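Local coordinates for protein fusolin (Unidentified entomopoxvirus, PDB 4YN2) that forms the crystalline spindles of an insect poxvirus that enhance virulence, and probably attacks chitin as a lytic polysaccharide monooxygenase, at residues Ser15-Trp20 / Asp26-Pro31; Tyr41-Asp46 / Phe103-Gly108; Gln59-Phe62 / Glu67-Ala70. All coordinates share one frame; numbering follows the deposited sequence.

Contacts 1 and 2 lie in helices and loops beside the β-sheets; contact 3 joins helix 51-63 to strand 69-71. Contacts 1 and 3 have centres about 16 Å apart and touch directly, F19 CE2 packing 3.6 Å from F62 CB. Contacts 2 and 3 are closer, with centres about 11 Å apart, and a probable hydrogen bond of 2.8 Å runs from K106 NZ to E67 O. Contacts 1 and 2 stay separate, their nearest atoms about 8 Å apart, although helix 31-48 starts at one and runs on into the other. Contact 3 leads to the metal site: the side chain of E67 is about 7 Å from the zinc ion held by H1 and H142.

Contact 1 of 3, residues Ser15-Trp20 / Asp26-Pro31; sequences SMESFW and DGITDP
E17 lays its aliphatic part over the CG2 branch of I28, the two side chains crossing at about a right angle, with E17 CG 3.9 Å from I28 CG2. With CG placed beside its own backbone N (chi1 -67°) and the chain bent sharply at chi2 (-94°), the glutamate swings its carboxylate onto the backbone of 29-30. There it takes two successive N-H groups, one on each oxygen: T29 N donates to E17 OE1 at 3.0 Å, reaching it from above the carboxylate plane, and D30 N donates to E17 OE2 at 2.9 Å from the syn side, also well out of the plane. This double grip would limit rotation of the carboxylate.

Both segments belong to the irregular loop between helix 10-15 and helix 31-48, two helices joined by the C14-C33 disulfide. D30 is the N-cap of helix 31-48, its OD2 accepting from C33 N while OD1 forms a salt bridge with R13, so E17 grips the backbone N of the residue whose carboxylate caps this helix.

S18 is the centre of an inverse gamma turn, and two waters fill in beside it. One accepts from S18 N at 2.8 Å and donates to G27 O and E17 OE1; the other accepts from G27 N and donates to S18 O at 2.7 Å. On the inner side, I28 CD1 meets F19 CB at 3.9 Å. The F19 ring leads away from I28 and packs edge-to-face with F62 of helix 51-63, whose side chain I28 also touches.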
loop_
_atom_site.group_PDB
_atom_site.type_symbol
_atom_site.label_atom_id
_atom_site.label_comp_id
_atom_site.label_asym_id
_atom_site.label_seq_id
_atom_site.Cartn_x
_atom_site.Cartn_y
_atom_site.Cartn_z
ATOM N N SER A 15 -10.186 -6.279 3.509
ATOM C CA SER A 15 -11.590 -6.453 3.897
ATOM C C SER A 15 -12.460 -7.060 2.797
ATOM O O SER A 15 -13.575 -7.463 3.097
ATOM C CB SER A 15 -12.197 -5.134 4.346
ATOM O OG SER A 15 -12.311 -4.253 3.246
ATOM N N MET A 16 -11.987 -7.133 1.553
ATOM C CA MET A 16 -12.735 -7.789 0.477
ATOM C C MET A 16 -12.517 -9.310 0.510
ATOM O O MET A 16 -13.196 -10.024 -0.215
ATOM C CB MET A 16 -12.323 -7.226 -0.884
ATOM C CG MET A 16 -12.694 -5.757 -1.036
ATOM S SD MET A 16 -12.271 -4.992 -2.617
ATOM C CE MET A 16 -10.720 -5.653 -2.892
ATOM N N GLU A 17 -11.581 -9.802 1.342
ATOM C CA GLU A 17 -11.301 -11.234 1.502
ATOM C C GLU A 17 -12.351 -11.928 2.376
ATOM O O GLU A 17 -13.069 -11.264 3.119
ATOM C CB GLU A 17 -9.922 -11.416 2.152
ATOM C CG GLU A 17 -8.774 -10.979 1.260
ATOM C CD GLU A 17 -8.155 -12.093 0.437
ATOM O OE1 GLU A 17 -8.780 -13.167 0.299
ATOM O OE2 GLU A 17 -6.998 -11.921 0.003
ATOM N N SER A 18 -12.411 -13.268 2.328
ATOM C CA SER A 18 -13.355 -14.027 3.165
ATOM C C SER A 18 -12.769 -14.192 4.573
ATOM O O SER A 18 -12.325 -15.277 4.946
ATOM C CB SER A 18 -13.664 -15.389 2.540
ATOM O OG SER A 18 -14.566 -16.146 3.331
ATOM N N PHE A 19 -12.763 -13.105 5.349
ATOM C CA PHE A 19 -12.194 -13.087 6.702
ATOM C C PHE A 19 -13.217 -13.457 7.774
ATOM O O PHE A 19 -12.808 -13.682 8.908
ATOM C CB PHE A 19 -11.589 -11.705 7.023
ATOM C CG PHE A 19 -12.560 -10.558 7.184
ATOM C CD1 PHE A 19 -13.094 -10.249 8.426
ATOM C CD2 PHE A 19 -12.817 -9.689 6.129
ATOM C CE1 PHE A 19 -13.966 -9.173 8.581
ATOM C CE2 PHE A 19 -13.689 -8.611 6.291
ATOM C CZ PHE A 19 -14.244 -8.354 7.518
ATOM N N TRP A 20 -14.527 -13.491 7.450
ATOM C CA TRP A 20 -15.570 -13.807 8.433
ATOM C C TRP A 20 -15.609 -15.295 8.769
ATOM O O TRP A 20 -15.962 -15.659 9.886
ATOM C CB TRP A 20 -16.956 -13.373 7.918
ATOM C CG TRP A 20 -17.110 -11.893 7.777
ATOM C CD1 TRP A 20 -17.208 -11.177 6.623
ATOM C CD2 TRP A 20 -17.176 -10.949 8.843
ATOM N NE1 TRP A 20 -17.300 -9.836 6.907
ATOM C CE2 TRP A 20 -17.302 -9.669 8.264
ATOM C CE3 TRP A 20 -17.136 -11.059 10.237
ATOM C CZ2 TRP A 20 -17.395 -8.510 9.033
ATOM C CZ3 TRP A 20 -17.191 -9.907 10.995
ATOM C CH2 TRP A 20 -17.325 -8.653 10.395
ATOM N N ASP A 26 -8.201 -18.654 7.579
ATOM C CA ASP A 26 -7.769 -19.535 6.485
ATOM C C ASP A 26 -8.542 -19.348 5.161
ATOM O O ASP A 26 -8.091 -19.872 4.139
ATOM C CB ASP A 26 -7.796 -21.022 6.907
ATOM C CG ASP A 26 -6.656 -21.411 7.842
ATOM O OD1 ASP A 26 -5.742 -20.582 8.046
ATOM O OD2 ASP A 26 -6.692 -22.536 8.385
ATOM N N GLY A 27 -9.628 -18.581 5.159
ATOM C CA GLY A 27 -10.331 -18.227 3.925
ATOM C C GLY A 27 -9.689 -17.046 3.197
ATOM O O GLY A 27 -10.087 -16.724 2.071
ATOM N N ILE A 28 -8.721 -16.357 3.845
ATOM C CA ILE A 28 -8.021 -15.192 3.274
ATOM C C ILE A 28 -6.908 -15.737 2.361
ATOM O O ILE A 28 -6.023 -16.440 2.837
ATOM C CB ILE A 28 -7.469 -14.264 4.398
ATOM C CG1 ILE A 28 -8.594 -13.790 5.351
ATOM C CG2 ILE A 28 -6.741 -13.060 3.813
ATOM C CD1 ILE A 28 -8.100 -13.326 6.713
ATOM N N THR A 29 -6.974 -15.449 1.064
ATOM C CA THR A 29 -6.011 -15.971 0.088
ATOM C C THR A 29 -4.713 -15.184 0.104
ATOM O O THR A 29 -3.645 -15.782 0.045
ATOM C CB THR A 29 -6.643 -15.962 -1.309
ATOM O OG1 THR A 29 -7.877 -16.684 -1.239
ATOM C CG2 THR A 29 -5.740 -16.590 -2.363
ATOM N N ASP A 30 -4.785 -13.855 0.120
ATOM C CA ASP A 30 -3.570 -13.059 0.113
ATOM C C ASP A 30 -2.741 -13.330 1.346
ATOM O O ASP A 30 -3.254 -13.140 2.444
ATOM C CB ASP A 30 -3.872 -11.577 0.025
ATOM C CG ASP A 30 -2.584 -10.795 -0.021
ATOM O OD1 ASP A 30 -2.000 -10.684 -1.117
ATOM O OD2 ASP A 30 -2.191 -10.243 1.022
ATOM N N PRO A 31 -1.462 -13.758 1.208
ATOM C CA PRO A 31 -0.674 -14.077 2.406
ATOM C C PRO A 31 -0.500 -12.915 3.388
ATOM O O PRO A 31 -0.424 -13.182 4.576
ATOM C CB PRO A 31 0.684 -14.493 1.833
ATOM C CG PRO A 31 0.397 -14.944 0.469
ATOM C CD PRO A 31 -0.709 -14.082 -0.021
HETATM O O HOH W 1 -10.790 -14.620 0.431
HETATM O O HOH W 2 -11.042 -16.794 6.846
#

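Contact 2 of 3, residues Tyr41-Asp46 / Phe103-Gly108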
loop_
_atom_site.group_PDB
_atom_site.type_symbol
_atom_site.label_atom_id
_atom_site.label_comp_id
_atom_site.label_asym_id
_atom_site.label_seq_id
_atom_site.Cartn_x
_atom_site.Cartn_y
_atom_site.Cartn_z
ATOM N N TYR A 41 -5.140 -11.826 15.809
ATOM C CA TYR A 41 -5.777 -13.017 16.403
ATOM C C TYR A 41 -4.849 -13.648 17.463
ATOM O O TYR A 41 -5.240 -13.784 18.623
ATOM C CB TYR A 41 -6.082 -14.041 15.296
ATOM C CG TYR A 41 -6.859 -15.269 15.716
ATOM C CD1 TYR A 41 -6.226 -16.336 16.348
ATOM C CD2 TYR A 41 -8.182 -15.439 15.335
ATOM C CE1 TYR A 41 -6.911 -17.512 16.649
ATOM C CE2 TYR A 41 -8.873 -16.615 15.618
ATOM C CZ TYR A 41 -8.231 -17.659 16.257
ATOM O OH TYR A 41 -8.945 -18.803 16.545
ATOM N N ASP A 42 -3.602 -13.960 17.068
ATOM C CA ASP A 42 -2.608 -14.575 17.961
ATOM C C ASP A 42 -2.183 -13.622 19.077
ATOM O O ASP A 42 -1.984 -14.077 20.199
ATOM C CB ASP A 42 -1.379 -15.056 17.176
ATOM C CG ASP A 42 -1.674 -16.189 16.206
ATOM O OD1 ASP A 42 -2.722 -16.833 16.352
ATOM O OD2 ASP A 42 -0.861 -16.409 15.280
ATOM N N LYS A 43 -2.079 -12.310 18.800
ATOM C CA LYS A 43 -1.716 -11.313 19.817
ATOM C C LYS A 43 -2.752 -11.299 20.946
ATOM O O LYS A 43 -2.390 -11.357 22.129
ATOM C CB LYS A 43 -1.601 -9.921 19.170
ATOM C CG LYS A 43 -1.296 -8.771 20.099
ATOM C CD LYS A 43 -1.067 -7.506 19.280
ATOM C CE LYS A 43 -1.012 -6.273 20.133
ATOM N NZ LYS A 43 -0.932 -5.047 19.307
ATOM N N VAL A 44 -4.040 -11.244 20.572
ATOM C CA VAL A 44 -5.143 -11.195 21.529
ATOM C C VAL A 44 -5.343 -12.570 22.203
ATOM O O VAL A 44 -5.589 -12.608 23.407
ATOM C CB VAL A 44 -6.429 -10.665 20.860
ATOM C CG1 VAL A 44 -7.638 -10.803 21.784
ATOM C CG2 VAL A 44 -6.236 -9.207 20.446
ATOM N N LEU A 45 -5.203 -13.673 21.461
ATOM C CA LEU A 45 -5.314 -15.023 22.028
ATOM C C LEU A 45 -4.262 -15.235 23.132
ATOM O O LEU A 45 -4.582 -15.777 24.183
ATOM C CB LEU A 45 -5.136 -16.085 20.925
ATOM C CG LEU A 45 -5.321 -17.557 21.333
ATOM C CD1 LEU A 45 -6.775 -17.881 21.588
ATOM C CD2 LEU A 45 -4.788 -18.481 20.257
ATOM N N ASP A 46 -3.027 -14.776 22.903
ATOM C CA ASP A 46 -1.931 -14.912 23.867
ATOM C C ASP A 46 -2.071 -14.013 25.101
ATOM O O ASP A 46 -1.516 -14.366 26.138
ATOM C CB ASP A 46 -0.581 -14.606 23.193
ATOM C CG ASP A 46 -0.137 -15.652 22.199
ATOM O OD1 ASP A 46 -0.786 -16.717 22.126
ATOM O OD2 ASP A 46 0.879 -15.420 21.508
ATOM N N PHE A 103 -10.928 2.468 18.753
ATOM C CA PHE A 103 -10.337 2.199 17.432
ATOM C C PHE A 103 -9.667 0.810 17.361
ATOM O O PHE A 103 -9.234 0.407 16.280
ATOM C CB PHE A 103 -9.379 3.303 16.971
ATOM C CG PHE A 103 -10.058 4.648 16.856
ATOM C CD1 PHE A 103 -10.990 4.890 15.855
ATOM C CD2 PHE A 103 -9.755 5.675 17.735
ATOM C CE1 PHE A 103 -11.625 6.127 15.758
ATOM C CE2 PHE A 103 -10.376 6.916 17.625
ATOM C CZ PHE A 103 -11.297 7.141 16.628
ATOM N N GLY A 104 -9.676 0.066 18.470
ATOM C CA GLY A 104 -9.200 -1.302 18.534
ATOM C C GLY A 104 -7.765 -1.516 18.122
ATOM O O GLY A 104 -6.898 -0.657 18.336
ATOM N N ASP A 105 -7.522 -2.694 17.556
ATOM C CA ASP A 105 -6.214 -3.127 17.116
ATOM C C ASP A 105 -6.217 -3.415 15.624
ATOM O O ASP A 105 -6.722 -4.449 15.181
ATOM C CB ASP A 105 -5.797 -4.373 17.901
ATOM C CG ASP A 105 -4.338 -4.745 17.748
ATOM O OD1 ASP A 105 -3.656 -4.157 16.859
ATOM O OD2 ASP A 105 -3.859 -5.600 18.526
ATOM N N LYS A 106 -5.600 -2.506 14.853
ATOM C CA LYS A 106 -5.436 -2.662 13.419
ATOM C C LYS A 106 -3.937 -2.805 13.097
ATOM O O LYS A 106 -3.538 -2.624 11.953
ATOM C CB LYS A 106 -6.054 -1.474 12.694
ATOM C CG LYS A 106 -7.561 -1.334 12.927
ATOM C CD LYS A 106 -7.990 0.090 12.828
ATOM C CE LYS A 106 -9.476 0.248 13.041
ATOM N NZ LYS A 106 -9.815 1.520 13.715
ATOM N N SER A 107 -3.105 -3.151 14.102
ATOM C CA SER A 107 -1.648 -3.207 13.939
ATOM C C SER A 107 -1.179 -4.348 13.036
ATOM O O SER A 107 -0.056 -4.293 12.555
ATOM C CB SER A 107 -0.948 -3.300 15.292
ATOM O OG SER A 107 -1.310 -4.497 15.960
ATOM N N GLY A 108 -2.029 -5.332 12.759
ATOM C CA GLY A 108 -1.688 -6.384 11.812
ATOM C C GLY A 108 -1.472 -5.836 10.415
ATOM O O GLY A 108 -0.630 -6.326 9.664
HETATM O O HOH W 3 1.435 -4.870 17.889
#
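K43 reaches from helix 31-48 to D105 as an almost straight rod. CB points toward the loop 103-108, CG stands anti to the backbone N (chi1 177°), and every later torsion is also near 180°, so the full length of the lysine is spent on crossing to the loop. From CD onward the chain runs beside one carboxylate oxygen: CD lies 3.5 Å from D105 OD2, CE closes to 3.3 Å of the same atom, and NZ makes a salt bridge with D105 OD2 at 3.1 Å. The ammonium approaches that oxygen on its syn side, 31° out of the carboxylate plane, the two side chains coming from opposite directions. The strongest polar partner of NZ is the backbone oxygen of H97, beyond the two segments; a water 2.8 Å from K43 NZ and a weak, long bond to S107 OG add to these.

The other oxygen of the aspartate serves its own loop. D105 OD1 accepts from S107 N at 3.0 Å, met nearly along its C-O axis, which closes an Asx turn, and it also accepts from S107 OG on its syn lone pair. The carboxylate is therefore shared: OD1 shapes the turn leading into the 3-10 segment at 107-108, while OD2 faces the lysine. These bonds provide for a buried acid, and the positive lysine would be expected to favour its ionised form.

Between D105 and S107, K106 points elsewhere, its NZ bonding to F103 O and E67 O. The K43-D105 salt bridge ties helix 31-48 to the loop between helix 79-86 and strand 118-121; D105 also packs on V40 and S107 on Y39 of that helix, whose V44 touches A57 of helix 51-63.

Contact 3 of 3, residues Gln59-Phe62 / Glu67-Ala70; sequences QYEF and EYAA
Y68 sends its phenol OH to the backbone of helix 51-63, donating to E61 O at 2.7 Å. The oxygen lies at the edge of the ring, near its plane, whereas seen from the carbonyl the hydroxyl arrives 38° above the carbonyl plane, not on a lone pair. A chi1 of -86° sets Y68 CG beside its own backbone N and carries the hydroxyl up to the helix, where it also lies 3.5 Å from E61 CG. E61 itself is extended, CG anti to the backbone N, taking its carboxylate past this hydroxyl to weak bonds with the backbone N atoms of G108 and V109.

Y68 is the centre of an inverse gamma turn just before strand 69-71, which pairs antiparallel with strand 220-231, so the phenol joins a helix to the edge of the mixed β-sheet. Beside it, Y60 and E67 are linked through one water, 2.8 Å from Y60 OH and donating to E67 OE2 at 2.6 Å. The chain of E67 is extended out to CD, and its OE1 bonds to NE2 of H1, which with H142 binds the zinc as in the histidine brace of lytic polysaccharide monooxygenases; this second-shell contact could orient the imidazole.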
loop_
_atom_site.group_PDB
_atom_site.type_symbol
_atom_site.label_atom_id
_atom_site.label_comp_id
_atom_site.label_asym_id
_atom_site.label_seq_id
_atom_site.Cartn_x
_atom_site.Cartn_y
_atom_site.Cartn_z
ATOM N N GLN A 59 -11.352 -9.787 13.331
ATOM C CA GLN A 59 -12.424 -9.403 12.412
ATOM C C GLN A 59 -12.638 -7.889 12.395
ATOM O O GLN A 59 -12.832 -7.308 11.325
ATOM C CB GLN A 59 -13.731 -10.091 12.793
ATOM C CG GLN A 59 -13.766 -11.563 12.438
ATOM C CD GLN A 59 -15.035 -12.215 12.929
ATOM O OE1 GLN A 59 -15.771 -11.684 13.766
ATOM N NE2 GLN A 59 -15.357 -13.354 12.374
ATOM N N TYR A 60 -12.584 -7.254 13.576
ATOM C CA TYR A 60 -12.768 -5.811 13.740
ATOM C C TYR A 60 -11.762 -5.040 12.893
ATOM O O TYR A 60 -12.106 -4.022 12.303
ATOM C CB TYR A 60 -12.634 -5.449 15.232
ATOM C CG TYR A 60 -12.797 -3.990 15.562
ATOM C CD1 TYR A 60 -11.714 -3.121 15.512
ATOM C CD2 TYR A 60 -14.019 -3.484 15.988
ATOM C CE1 TYR A 60 -11.852 -1.782 15.844
ATOM C CE2 TYR A 60 -14.160 -2.152 16.358
ATOM C CZ TYR A 60 -13.067 -1.308 16.311
ATOM O OH TYR A 60 -13.229 0.022 16.614
ATOM N N GLU A 61 -10.515 -5.545 12.817
ATOM C CA GLU A 61 -9.448 -4.929 12.041
ATOM C C GLU A 61 -9.861 -4.743 10.575
ATOM O O GLU A 61 -9.590 -3.685 9.997
ATOM C CB GLU A 61 -8.179 -5.795 12.158
ATOM C CG GLU A 61 -7.046 -5.434 11.230
ATOM C CD GLU A 61 -5.797 -6.215 11.567
ATOM O OE1 GLU A 61 -5.829 -7.465 11.509
ATOM O OE2 GLU A 61 -4.789 -5.573 11.920
ATOM N N PHE A 62 -10.560 -5.729 9.984
ATOM C CA PHE A 62 -11.005 -5.599 8.600
ATOM C C PHE A 62 -12.415 -5.055 8.470
ATOM O O PHE A 62 -12.677 -4.400 7.471
ATOM C CB PHE A 62 -10.885 -6.924 7.867
ATOM C CG PHE A 62 -9.478 -7.473 7.733
ATOM C CD1 PHE A 62 -8.364 -6.640 7.858
ATOM C CD2 PHE A 62 -9.265 -8.781 7.326
ATOM C CE1 PHE A 62 -7.073 -7.157 7.749
ATOM C CE2 PHE A 62 -7.971 -9.286 7.192
ATOM C CZ PHE A 62 -6.888 -8.479 7.435
ATOM N N GLU A 67 -12.818 3.128 9.074
ATOM C CA GLU A 67 -12.550 3.857 10.305
ATOM C C GLU A 67 -11.089 3.665 10.776
ATOM O O GLU A 67 -10.829 3.469 11.961
ATOM C CB GLU A 67 -13.550 3.465 11.403
ATOM C CG GLU A 67 -13.623 4.490 12.531
ATOM C CD GLU A 67 -14.667 4.191 13.580
ATOM O OE1 GLU A 67 -15.635 4.978 13.696
ATOM O OE2 GLU A 67 -14.542 3.147 14.255
ATOM N N TYR A 68 -10.128 3.820 9.856
ATOM C CA TYR A 68 -8.700 3.814 10.203
ATOM C C TYR A 68 -8.437 5.239 10.544
ATOM O O TYR A 68 -8.043 6.027 9.695
ATOM C CB TYR A 68 -7.824 3.266 9.074
ATOM C CG TYR A 68 -7.696 1.760 9.122
ATOM C CD1 TYR A 68 -8.808 0.953 9.326
ATOM C CD2 TYR A 68 -6.449 1.148 9.095
ATOM C CE1 TYR A 68 -8.688 -0.432 9.447
ATOM C CE2 TYR A 68 -6.318 -0.236 9.185
ATOM C CZ TYR A 68 -7.444 -1.026 9.344
ATOM O OH TYR A 68 -7.307 -2.394 9.441
ATOM N N ALA A 69 -8.848 5.604 11.759
ATOM C CA ALA A 69 -8.912 6.979 12.201
ATOM C C ALA A 69 -8.227 7.218 13.501
ATOM O O ALA A 69 -7.968 6.297 14.259
ATOM C CB ALA A 69 -10.368 7.379 12.342
ATOM N N ALA A 70 -7.950 8.484 13.756
ATOM C CA ALA A 70 -7.361 8.959 15.004
ATOM C C ALA A 70 -7.890 10.357 15.300
ATOM O O ALA A 70 -8.043 11.154 14.371
ATOM C CB ALA A 70 -5.846 8.969 14.899
HETATM O O HOH W 4 -12.475 1.605 14.452
#